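Local coordinates for D-aminopeptidase (PDB 5TZB), which probably removes amino-terminal residues, including beta-amino acids, from peptides as a beta-aminopeptidase of the Ntn-hydrolase type, at residues T276-R281 / F301-T306; C82-H87 / E99-A104; L26-G31 / L228-Y233; A201-A206 / A341-E346. All coordinates share one frame; numbering follows the deposited sequence.

Interaction 1: T276-R281 / F301-T306; sequences TRLAQR and FLAFAT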
loop_
_atom_site.group_PDB
_atom_site.type_symbol
_atom_site.label_atom_id
_atom_site.label_comp_id
_atom_site.label_asym_id
_atom_site.label_seq_id
_atom_site.Cartn_x
_atom_site.Cartn_y
_atom_site.Cartn_z
ATOM N N THR C 276 8.608 -4.886 7.536
ATOM C CA THR C 276 7.405 -4.052 7.402
ATOM C C THR C 276 6.455 -4.318 8.565
ATOM O O THR C 276 5.892 -3.387 9.162
ATOM C CB THR C 276 6.682 -4.321 6.069
ATOM O OG1 THR C 276 7.604 -4.106 5.001
ATOM C CG2 THR C 276 5.466 -3.378 5.881
ATOM N N ARG C 277 6.274 -5.599 8.883
ATOM C CA ARG C 277 5.425 -5.969 10.003
ATOM C C ARG C 277 5.966 -5.379 11.301
ATOM O O ARG C 277 5.223 -4.800 12.108
ATOM C CB ARG C 277 5.311 -7.490 10.105
ATOM C CG ARG C 277 4.825 -8.146 8.816
ATOM C CD ARG C 277 4.615 -9.638 9.004
ATOM N NE ARG C 277 3.440 -9.882 9.846
ATOM C CZ ARG C 277 3.170 -11.030 10.467
ATOM N NH1 ARG C 277 4.003 -12.063 10.360
ATOM N NH2 ARG C 277 2.082 -11.138 11.226
ATOM N N LEU C 278 7.276 -5.475 11.473
ATOM C CA LEU C 278 7.911 -4.985 12.686
ATOM C C LEU C 278 7.790 -3.455 12.787
ATOM O O LEU C 278 7.529 -2.926 13.866
ATOM C CB LEU C 278 9.374 -5.417 12.726
ATOM C CG LEU C 278 10.124 -5.173 14.038
ATOM C CD1 LEU C 278 9.517 -6.024 15.138
ATOM C CD2 LEU C 278 11.583 -5.496 13.870
ATOM N N ALA C 279 7.968 -2.757 11.665
ATOM C CA ALA C 279 7.913 -1.299 11.679
ATOM C C ALA C 279 6.551 -0.791 12.143
ATOM O O ALA C 279 6.478 0.218 12.838
ATOM C CB ALA C 279 8.252 -0.725 10.304
ATOM N N GLN C 280 5.479 -1.485 11.773
ATOM C CA GLN C 280 4.147 -1.002 12.124
ATOM C C GLN C 280 3.918 -1.123 13.627
ATOM O O GLN C 280 3.062 -0.431 14.177
ATOM C CB GLN C 280 3.040 -1.738 11.351
ATOM C CG GLN C 280 1.655 -1.099 11.597
ATOM C CD GLN C 280 0.513 -1.594 10.686
ATOM O OE1 GLN C 280 -0.628 -1.139 10.833
ATOM N NE2 GLN C 280 0.810 -2.494 9.745
ATOM N N ARG C 281 4.709 -1.934 14.325
ATOM C CA ARG C 281 4.470 -2.040 15.767
ATOM C C ARG C 281 4.930 -0.757 16.476
ATOM O O ARG C 281 4.688 -0.571 17.676
ATOM C CB ARG C 281 5.159 -3.279 16.375
ATOM C CG ARG C 281 4.589 -4.652 15.906
ATOM C CD ARG C 281 3.235 -4.459 15.290
ATOM N NE ARG C 281 2.329 -5.597 15.169
ATOM C CZ ARG C 281 2.074 -6.260 14.044
ATOM N NH1 ARG C 281 2.727 -5.991 12.922
ATOM N NH2 ARG C 281 1.167 -7.221 14.056
ATOM N N PHE C 301 7.839 5.385 10.266
ATOM C CA PHE C 301 8.582 4.341 10.965
ATOM C C PHE C 301 9.426 3.466 10.033
ATOM O O PHE C 301 8.965 3.040 8.974
ATOM C CB PHE C 301 7.621 3.431 11.746
ATOM C CG PHE C 301 6.543 4.169 12.504
ATOM C CD1 PHE C 301 6.815 5.345 13.181
ATOM C CD2 PHE C 301 5.239 3.664 12.536
ATOM C CE1 PHE C 301 5.799 6.019 13.875
ATOM C CE2 PHE C 301 4.223 4.336 13.229
ATOM C CZ PHE C 301 4.506 5.504 13.899
ATOM N N LEU C 302 10.647 3.174 10.461
ATOM C CA LEU C 302 11.565 2.329 9.712
ATOM C C LEU C 302 12.068 1.230 10.613
ATOM O O LEU C 302 12.366 1.478 11.777
ATOM C CB LEU C 302 12.741 3.142 9.173
ATOM C CG LEU C 302 13.922 2.410 8.519
ATOM C CD1 LEU C 302 13.507 1.706 7.258
ATOM C CD2 LEU C 302 15.016 3.412 8.211
ATOM N N ALA C 303 12.135 0.019 10.078
ATOM C CA ALA C 303 12.731 -1.108 10.777
ATOM C C ALA C 303 13.762 -1.809 9.885
ATOM O O ALA C 303 13.502 -2.057 8.709
ATOM C CB ALA C 303 11.671 -2.079 11.214
ATOM N N PHE C 304 14.936 -2.098 10.431
ATOM C CA PHE C 304 15.916 -2.907 9.698
ATOM C C PHE C 304 16.454 -4.049 10.561
ATOM O O PHE C 304 16.487 -3.968 11.798
ATOM C CB PHE C 304 17.061 -2.040 9.146
ATOM C CG PHE C 304 18.001 -1.488 10.196
ATOM C CD1 PHE C 304 19.136 -2.194 10.591
ATOM C CD2 PHE C 304 17.778 -0.233 10.747
ATOM C CE1 PHE C 304 19.999 -1.679 11.546
ATOM C CE2 PHE C 304 18.641 0.290 11.698
ATOM C CZ PHE C 304 19.756 -0.440 12.100
ATOM N N ALA C 305 16.885 -5.113 9.889
ATOM C CA ALA C 305 17.366 -6.306 10.563
ATOM C C ALA C 305 18.805 -6.609 10.145
ATOM O O ALA C 305 19.159 -6.450 8.974
ATOM C CB ALA C 305 16.452 -7.485 10.248
ATOM N N THR C 306 19.627 -7.064 11.093
ATOM C CA THR C 306 21.037 -7.345 10.801
ATOM C C THR C 306 21.333 -8.840 10.713
ATOM O O THR C 306 22.446 -9.227 10.357
ATOM C CB THR C 306 21.967 -6.711 11.854
ATOM O OG1 THR C 306 21.678 -7.271 13.143
ATOM C CG2 THR C 306 21.767 -5.192 11.921
#
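The ring of Phe301 meets helix 276-281 at the carbonyl oxygen of Ala279, which approaches obliquely, over neither a true face nor an edge; Ala279 O lies 3.7 Å from CD2 and 3.6 Å from CB of Phe301. With CG anti to the carbonyl carbon (chi1 -44°), the ring stays on the helix side of its strand, where it also packs on Ala282, Ser283 and Leu286 of the same helix. Between side chains the closest approach is methyl to methyl: Ala279 CB and Ala303 CB stand 3.8 Å apart, and the Ala303 methyl is equally near the backbone N of Ala279. Side chains this small let the backbones come close, the two CA atoms of this pair lying 4.9 Å apart and the axes 6.9 Å. Leu278 adds a looser contact, its CB 4.3 Å from Ala303 CB, while its branch reaches Ile264 and Ala341. The side chains that meet are all apolar and buried. The contact joins the helix and second strand of the beta-alpha-beta unit made by strand 260-266, helix 272-289 and strand 298-305; strand 82-88 pairs antiparallel with strand 298-305 on the edge opposite strand 260-266, and helix 331-355 lies alongside helix 272-289.

Interaction 2: C82-H87 / E99-A104; sequences CFAGVH and EWIREA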
loop_
_atom_site.group_PDB
_atom_site.type_symbol
_atom_site.label_atom_id
_atom_site.label_comp_id
_atom_site.label_asym_id
_atom_site.label_seq_id
_atom_site.Cartn_x
_atom_site.Cartn_y
_atom_site.Cartn_z
ATOM N N CYS C 82 21.217 -4.271 4.764
ATOM C CA CYS C 82 20.290 -4.864 5.721
ATOM C C CYS C 82 18.907 -4.948 5.110
ATOM O O CYS C 82 18.456 -4.022 4.435
ATOM C CB CYS C 82 20.208 -4.046 7.015
ATOM S SG CYS C 82 21.722 -3.937 7.967
ATOM N N PHE C 83 18.218 -6.051 5.359
ATOM C CA PHE C 83 16.805 -6.097 5.058
ATOM C C PHE C 83 16.087 -5.025 5.907
ATOM O O PHE C 83 16.490 -4.725 7.041
ATOM C CB PHE C 83 16.240 -7.489 5.314
ATOM C CG PHE C 83 16.612 -8.508 4.250
ATOM C CD1 PHE C 83 16.767 -8.125 2.920
ATOM C CD2 PHE C 83 16.790 -9.854 4.585
ATOM C CE1 PHE C 83 17.090 -9.072 1.927
ATOM C CE2 PHE C 83 17.123 -10.809 3.605
ATOM C CZ PHE C 83 17.268 -10.420 2.277
ATOM N N ALA C 84 15.064 -4.406 5.335
ATOM C CA ALA C 84 14.390 -3.312 6.020
ATOM C C ALA C 84 12.983 -3.124 5.488
ATOM O O ALA C 84 12.632 -3.649 4.435
ATOM C CB ALA C 84 15.196 -2.023 5.886
ATOM N N GLY C 85 12.175 -2.368 6.227
ATOM C CA GLY C 85 10.821 -2.088 5.809
ATOM C C GLY C 85 10.369 -0.792 6.459
ATOM O O GLY C 85 10.962 -0.345 7.453
ATOM N N VAL C 86 9.316 -0.191 5.911
ATOM C CA VAL C 86 8.790 1.052 6.466
ATOM C C VAL C 86 7.308 0.942 6.750
ATOM O O VAL C 86 6.593 0.194 6.073
ATOM C CB VAL C 86 9.015 2.244 5.526
ATOM C CG1 VAL C 86 10.486 2.526 5.378
ATOM C CG2 VAL C 86 8.375 1.994 4.157
ATOM N N HIS C 87 6.845 1.684 7.757
ATOM C CA HIS C 87 5.418 1.869 7.931
ATOM C C HIS C 87 5.072 3.325 8.225
ATOM O O HIS C 87 5.725 3.982 9.043
ATOM C CB HIS C 87 4.835 0.997 9.056
ATOM C CG HIS C 87 3.371 1.237 9.245
ATOM N ND1 HIS C 87 2.410 0.594 8.486
ATOM C CD2 HIS C 87 2.700 2.128 10.015
ATOM C CE1 HIS C 87 1.215 1.051 8.814
ATOM N NE2 HIS C 87 1.361 1.984 9.740
ATOM N N GLU C 99 11.659 4.745 -1.121
ATOM C CA GLU C 99 11.005 3.973 -2.184
ATOM C C GLU C 99 11.675 2.631 -2.464
ATOM O O GLU C 99 10.981 1.640 -2.714
ATOM C CB GLU C 99 10.911 4.786 -3.479
ATOM C CG GLU C 99 10.035 6.035 -3.335
ATOM C CD GLU C 99 8.623 5.756 -2.785
ATOM O OE1 GLU C 99 8.019 4.670 -3.026
ATOM O OE2 GLU C 99 8.099 6.664 -2.110
ATOM N N TRP C 100 13.003 2.581 -2.414
ATOM C CA TRP C 100 13.694 1.306 -2.635
ATOM C C TRP C 100 13.544 0.400 -1.419
ATOM O O TRP C 100 13.550 -0.810 -1.557
ATOM C CB TRP C 100 15.169 1.527 -2.954
ATOM C CG TRP C 100 15.936 0.261 -3.386
ATOM C CD1 TRP C 100 17.101 -0.212 -2.839
ATOM C CD2 TRP C 100 15.611 -0.644 -4.467
ATOM N NE1 TRP C 100 17.514 -1.352 -3.502
ATOM C CE2 TRP C 100 16.619 -1.638 -4.501
ATOM C CE3 TRP C 100 14.563 -0.721 -5.390
ATOM C CZ2 TRP C 100 16.617 -2.683 -5.444
ATOM C CZ3 TRP C 100 14.555 -1.768 -6.320
ATOM C CH2 TRP C 100 15.578 -2.735 -6.332
ATOM N N ILE C 101 13.387 0.981 -0.230
ATOM C CA ILE C 101 13.060 0.163 0.939
ATOM C C ILE C 101 11.695 -0.504 0.764
ATOM O O ILE C 101 11.539 -1.685 1.080
ATOM C CB ILE C 101 13.065 0.975 2.244
ATOM C CG1 ILE C 101 14.436 1.596 2.487
ATOM C CG2 ILE C 101 12.692 0.087 3.425
ATOM C CD1 ILE C 101 15.447 0.618 2.992
ATOM N N ARG C 102 10.702 0.240 0.276
ATOM C CA ARG C 102 9.394 -0.355 -0.039
ATOM C C ARG C 102 9.521 -1.450 -1.089
ATOM O O ARG C 102 8.943 -2.540 -0.957
ATOM C CB ARG C 102 8.403 0.704 -0.565
ATOM C CG ARG C 102 7.780 1.594 0.477
ATOM C CD ARG C 102 6.719 2.484 -0.150
ATOM N NE ARG C 102 5.912 3.180 0.861
ATOM C CZ ARG C 102 6.132 4.416 1.307
ATOM N NH1 ARG C 102 7.145 5.146 0.842
ATOM N NH2 ARG C 102 5.330 4.928 2.230
ATOM N N GLU C 103 10.277 -1.147 -2.137
ATOM C CA GLU C 103 10.358 -2.031 -3.299
ATOM C C GLU C 103 11.181 -3.297 -3.004
ATOM O O GLU C 103 10.701 -4.425 -3.196
ATOM C CB GLU C 103 10.950 -1.267 -4.488
ATOM C CG GLU C 103 10.996 -2.055 -5.793
ATOM C CD GLU C 103 9.629 -2.290 -6.426
ATOM O OE1 GLU C 103 8.768 -1.359 -6.489
ATOM O OE2 GLU C 103 9.417 -3.421 -6.889
ATOM N N ALA C 104 12.399 -3.114 -2.506
ATOM C CA ALA C 104 13.311 -4.251 -2.377
ATOM C C ALA C 104 13.744 -4.545 -0.945
ATOM O O ALA C 104 14.482 -5.502 -0.704
ATOM C CB ALA C 104 14.521 -4.030 -3.244
HETATM O O HOH W 1 10.310 -3.719 2.711
#
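Ile101 has the largest buried surface in this contact, turning its two branches onto strand 82-87. Its CG2, anti to the backbone N, sits 3.7 Å from Gly85 CA and 3.8 Å from Val86 CG1. The other branch ends in CD1, 3.9 Å from Ala84 CB, so three consecutive strand residues are touched by one side chain. Val86, next in buried surface, divides its methyls: CG1 goes to Ile101, whereas CG2 meets Arg102 CG at 3.7 Å, the two side chains crossing at about a right angle. The same CG2 also lies over one face of the Arg102 guanidinium, near its rim. The charged end of Arg102 looks elsewhere, forming a salt bridge with Glu99 of the fourth subunit besides one with Glu99 of its own helix. A water ties the backbones together, donating to Ala84 O and to Ile101 O, 2.9 Å from each. The N-to-C directions of 99-104 and 82-87 are 111° apart, and strand 106-107, which follows the helix, pairs antiparallel with strand 82-88; Leu107 packs on both Ala84 and Ile101. On its other edge, strand 82-88 runs antiparallel to strand 298-305.

Interaction 3: L26-G31 / L228-Y233; sequences LGIRIG and LRVAGY
Ile30 holds CG1 anti to its carbonyl carbon (chi1 -57°) and then bends at chi2 (-65°), which carries CD1 to the turn of 228-233, although its CB does not point there. The methyl ends 3.6 Å from Ala231 N and 3.8 Å from Ala231 CB. Ile28 uses the other branch: CG2, anti to the backbone N, touches Val230 CG1 at 4.0 Å, and the two side chains cross at about a right angle. That same Val230 methyl lies at a longer 4.4 Å from Ile30 CD1, so one methyl faces both isoleucines. Ala231 also presents CB to the backbone, 4.0 Å from Arg29 O. What projects Ala231 is a type I' beta turn from Val230 to Tyr233, closed by backbone hydrogen bonds in both directions between these two residues; Ala231 and Gly232 fill its corners with positive phi. The contact is small and apolar, made by two pieces of chain without regular structure. Helix 371-380 covers Ile28 and Val230 through Leu374, and helix 331-355 places Glu346 and Glu347 against Ile30 and Val350 against Val230. The turn itself lies in the connection between strands 213-220 and 260-266.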
loop_
_atom_site.group_PDB
_atom_site.type_symbol
_atom_site.label_atom_id
_atom_site.label_comp_id
_atom_site.label_asym_id
_atom_site.label_seq_id
_atom_site.Cartn_x
_atom_site.Cartn_y
_atom_site.Cartn_z
ATOM N N LEU C 26 14.489 5.733 37.421
ATOM C CA LEU C 26 13.552 6.360 38.341
ATOM C C LEU C 26 12.633 5.317 38.967
ATOM O O LEU C 26 11.747 5.647 39.752
ATOM C CB LEU C 26 12.717 7.414 37.617
ATOM C CG LEU C 26 13.498 8.516 36.909
ATOM C CD1 LEU C 26 12.555 9.484 36.200
ATOM C CD2 LEU C 26 14.380 9.233 37.913
ATOM N N GLY C 27 12.851 4.058 38.599
ATOM C CA GLY C 27 12.015 2.964 39.055
ATOM C C GLY C 27 10.770 2.809 38.202
ATOM O O GLY C 27 9.900 1.994 38.504
ATOM N N ILE C 28 10.701 3.566 37.109
ATOM C CA ILE C 28 9.572 3.462 36.195
ATOM C C ILE C 28 9.866 2.412 35.151
ATOM O O ILE C 28 10.744 2.593 34.311
ATOM C CB ILE C 28 9.269 4.791 35.479
ATOM C CG1 ILE C 28 9.060 5.912 36.497
ATOM C CG2 ILE C 28 8.049 4.635 34.576
ATOM C CD1 ILE C 28 9.121 7.288 35.880
ATOM N N ARG C 29 9.108 1.323 35.194
ATOM C CA ARG C 29 9.341 0.219 34.286
ATOM C C ARG C 29 8.254 0.177 33.225
ATOM O O ARG C 29 7.073 0.062 33.539
ATOM C CB ARG C 29 9.377 -1.093 35.053
ATOM C CG ARG C 29 10.643 -1.326 35.858
ATOM C CD ARG C 29 10.584 -2.673 36.575
ATOM N NE ARG C 29 10.495 -3.778 35.614
ATOM C CZ ARG C 29 9.363 -4.371 35.227
ATOM N NH1 ARG C 29 8.190 -3.967 35.711
ATOM N NH2 ARG C 29 9.407 -5.361 34.342
ATOM N N ILE C 30 8.669 0.247 31.966
ATOM C CA ILE C 30 7.752 0.221 30.834
ATOM C C ILE C 30 7.614 -1.180 30.270
ATOM O O ILE C 30 8.608 -1.803 29.903
ATOM C CB ILE C 30 8.230 1.146 29.686
ATOM C CG1 ILE C 30 8.410 2.597 30.161
ATOM C CG2 ILE C 30 7.269 1.058 28.512
ATOM C CD1 ILE C 30 7.144 3.274 30.584
ATOM N N GLY C 31 6.385 -1.684 30.226
ATOM C CA GLY C 31 6.140 -3.004 29.696
ATOM C C GLY C 31 6.728 -4.073 30.596
ATOM O O GLY C 31 7.075 -3.804 31.753
ATOM N N LEU C 228 -0.648 12.698 27.388
ATOM C CA LEU C 228 0.557 11.989 27.842
ATOM C C LEU C 228 0.236 10.819 28.789
ATOM O O LEU C 228 -0.489 10.992 29.773
ATOM C CB LEU C 228 1.516 12.954 28.543
ATOM C CG LEU C 228 2.793 12.332 29.120
ATOM C CD1 LEU C 228 3.664 11.650 28.054
ATOM C CD2 LEU C 228 3.590 13.354 29.938
ATOM N N ARG C 229 0.752 9.631 28.475
ATOM C CA ARG C 229 0.608 8.479 29.362
ATOM C C ARG C 229 1.958 7.784 29.545
ATOM O O ARG C 229 2.691 7.565 28.584
ATOM C CB ARG C 229 -0.442 7.486 28.833
ATOM C CG ARG C 229 -1.807 8.102 28.499
ATOM C CD ARG C 229 -2.968 7.095 28.595
ATOM N NE ARG C 229 -2.659 5.812 27.963
ATOM C CZ ARG C 229 -3.559 4.879 27.650
ATOM N NH1 ARG C 229 -4.849 5.080 27.877
ATOM N NH2 ARG C 229 -3.163 3.743 27.094
ATOM N N VAL C 230 2.290 7.457 30.793
ATOM C CA VAL C 230 3.571 6.836 31.129
ATOM C C VAL C 230 3.345 5.504 31.826
ATOM O O VAL C 230 2.764 5.463 32.918
ATOM C CB VAL C 230 4.431 7.750 32.040
ATOM C CG1 VAL C 230 5.708 7.035 32.474
ATOM C CG2 VAL C 230 4.767 9.039 31.324
ATOM N N ALA C 231 3.826 4.431 31.203
ATOM C CA ALA C 231 3.546 3.059 31.638
ATOM C C ALA C 231 2.039 2.856 31.744
ATOM O O ALA C 231 1.562 2.141 32.630
ATOM C CB ALA C 231 4.222 2.742 32.959
ATOM N N GLY C 232 1.306 3.537 30.868
ATOM C CA GLY C 232 -0.141 3.449 30.810
ATOM C C GLY C 232 -0.910 4.461 31.643
ATOM O O GLY C 232 -2.077 4.726 31.357
ATOM N N TYR C 233 -0.267 5.039 32.661
ATOM C CA TYR C 233 -0.955 5.926 33.610
ATOM C C TYR C 233 -1.176 7.328 33.059
ATOM O O TYR C 233 -0.273 7.907 32.463
ATOM C CB TYR C 233 -0.174 5.989 34.925
ATOM C CG TYR C 233 -0.241 4.692 35.702
ATOM C CD1 TYR C 233 -1.142 4.536 36.748
ATOM C CD2 TYR C 233 0.581 3.619 35.379
ATOM C CE1 TYR C 233 -1.218 3.345 37.461
ATOM C CE2 TYR C 233 0.505 2.427 36.082
ATOM C CZ TYR C 233 -0.398 2.303 37.126
ATOM O OH TYR C 233 -0.486 1.126 37.829
#

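Interaction 4: A201-A206 / A341-E346; sequences ASRVLA and AAEAVE
Arg203 NE donates to Glu343 OE1 in a short, nearly straight bond of 2.6 Å (171°) that forms the core of a salt bridge. The carboxylate oxygen lies in the guanidinium plane and receives the proton on its anti lone pair, away from OE2; the planes of the two groups are 69° apart, so they do not pair side by side. The arginine chain bends at chi2 (-71°) to set NE before the glutamate, and its NH1 turns back to Ser202 O at 2.9 Å, a bond from above that carbonyl plane. NH1 also pairs with Glu347, while Gly33 N and Leu32 N bind the two oxygens of Glu343. These partners would fix the guanidinium's rotation and should stabilise the buried carboxylate as an anion. Around the charges, Glu343 CB packs 3.5 Å from Arg203 NE. Farther along, Ala201 CB comes 3.4 Å from Ala344 O, and Ala344 CB lies 4.0 Å from Ala201 O. The axes of strand 201-204 and helix 341-346 run roughly antiparallel, 6.8 Å apart at closest. A helix packed on a beta sheet, here through alanines and a buried Arg-Glu pair, is consistent with the layered alpha/beta architecture of Ntn hydrolases.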
loop_
_atom_site.group_PDB
_atom_site.type_symbol
_atom_site.label_atom_id
_atom_site.label_comp_id
_atom_site.label_asym_id
_atom_site.label_seq_id
_atom_site.Cartn_x
_atom_site.Cartn_y
_atom_site.Cartn_z
ATOM N N ALA C 201 15.843 2.862 23.421
ATOM C CA ALA C 201 15.626 1.743 24.338
ATOM C C ALA C 201 15.801 0.425 23.591
ATOM O O ALA C 201 15.850 0.403 22.359
ATOM C CB ALA C 201 14.230 1.801 24.973
ATOM N N SER C 202 15.898 -0.666 24.342
ATOM C CA SER C 202 16.013 -1.988 23.755
ATOM C C SER C 202 15.369 -3.068 24.607
ATOM O O SER C 202 15.086 -2.866 25.800
ATOM C CB SER C 202 17.485 -2.336 23.519
ATOM O OG SER C 202 18.143 -2.537 24.755
ATOM N N ARG C 203 15.152 -4.220 23.983
ATOM C CA ARG C 203 14.653 -5.408 24.665
ATOM C C ARG C 203 15.417 -6.626 24.161
ATOM O O ARG C 203 15.724 -6.731 22.962
ATOM C CB ARG C 203 13.156 -5.591 24.414
ATOM C CG ARG C 203 12.267 -4.524 25.019
ATOM C CD ARG C 203 12.198 -4.629 26.529
ATOM N NE ARG C 203 11.230 -3.697 27.113
ATOM C CZ ARG C 203 11.507 -2.441 27.450
ATOM N NH1 ARG C 203 12.730 -1.955 27.263
ATOM N NH2 ARG C 203 10.564 -1.665 27.983
ATOM N N VAL C 204 15.704 -7.555 25.064
ATOM C CA VAL C 204 16.366 -8.796 24.688
ATOM C C VAL C 204 15.397 -9.950 24.909
ATOM O O VAL C 204 14.863 -10.104 26.001
ATOM C CB VAL C 204 17.646 -9.044 25.532
ATOM C CG1 VAL C 204 18.297 -10.367 25.146
ATOM C CG2 VAL C 204 18.644 -7.894 25.381
ATOM N N LEU C 205 15.176 -10.769 23.892
ATOM C CA LEU C 205 14.301 -11.928 24.057
ATOM C C LEU C 205 15.032 -13.029 24.807
ATOM O O LEU C 205 16.267 -13.083 24.810
ATOM C CB LEU C 205 13.828 -12.461 22.708
ATOM C CG LEU C 205 13.045 -11.518 21.804
ATOM C CD1 LEU C 205 12.344 -12.261 20.663
ATOM C CD2 LEU C 205 12.071 -10.712 22.616
ATOM N N ALA C 206 14.269 -13.895 25.459
ATOM C CA ALA C 206 14.841 -15.052 26.148
ATOM C C ALA C 206 15.392 -16.071 25.148
ATOM O O ALA C 206 15.045 -16.054 23.968
ATOM C CB ALA C 206 13.808 -15.704 27.054
ATOM N N ALA C 341 9.409 -4.685 20.149
ATOM C CA ALA C 341 9.520 -3.438 19.418
ATOM C C ALA C 341 8.566 -2.421 19.991
ATOM O O ALA C 341 8.936 -1.260 20.168
ATOM C CB ALA C 341 9.262 -3.637 17.899
ATOM N N ALA C 342 7.349 -2.866 20.294
ATOM C CA ALA C 342 6.340 -1.970 20.841
ATOM C C ALA C 342 6.808 -1.390 22.165
ATOM O O ALA C 342 6.679 -0.189 22.399
ATOM C CB ALA C 342 4.995 -2.701 21.014
ATOM N N GLU C 343 7.378 -2.233 23.026
ATOM C CA GLU C 343 7.915 -1.762 24.311
ATOM C C GLU C 343 9.100 -0.814 24.140
ATOM O O GLU C 343 9.214 0.188 24.871
ATOM C CB GLU C 343 8.355 -2.942 25.193
ATOM C CG GLU C 343 7.211 -3.759 25.781
ATOM C CD GLU C 343 7.651 -4.730 26.872
ATOM O OE1 GLU C 343 8.832 -4.704 27.309
ATOM O OE2 GLU C 343 6.792 -5.533 27.294
ATOM N N ALA C 344 9.998 -1.159 23.209
ATOM C CA ALA C 344 11.211 -0.375 22.990
ATOM C C ALA C 344 10.861 1.040 22.547
ATOM O O ALA C 344 11.451 2.012 23.021
ATOM C CB ALA C 344 12.089 -1.045 21.961
ATOM N N VAL C 345 9.889 1.147 21.643
ATOM C CA VAL C 345 9.421 2.442 21.162
ATOM C C VAL C 345 8.742 3.235 22.278
ATOM O O VAL C 345 9.000 4.437 22.441
ATOM C CB VAL C 345 8.449 2.275 19.979
ATOM C CG1 VAL C 345 7.764 3.607 19.649
ATOM C CG2 VAL C 345 9.194 1.724 18.785
ATOM N N GLU C 346 7.884 2.570 23.049
ATOM C CA GLU C 346 7.205 3.240 24.150
ATOM C C GLU C 346 8.234 3.829 25.130
ATOM O O GLU C 346 8.142 5.000 25.496
ATOM C CB GLU C 346 6.254 2.277 24.879
ATOM C CG GLU C 346 5.393 2.928 25.970
ATOM C CD GLU C 346 4.475 1.930 26.672
ATOM O OE1 GLU C 346 4.419 0.768 26.229
ATOM O OE2 GLU C 346 3.828 2.295 27.677
#

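From the N terminus, the chain first passes 26-31, with 196 residues between it and its partner 228-233; this long loop of interaction 3 encloses interaction 2, a short closure between strand 82-88 and helix 98-104. Segment 201-206 follows before 228-233, so interactions 3 and 4 cross, and Ile30 packs against Glu346 where they meet. Interaction 4 closes only at helix 331-355, and its loop contains interaction 1, formed within the beta-alpha-beta unit. Interactions 1, 2 and 4 all reach one mixed sheet: strands 82-88 and 298-305 are neighbours there, and Leu278 touches Ala341 between the two helices. Interaction 3 brings the N-terminal segment to the opposite side of the chain's centre from interaction 2.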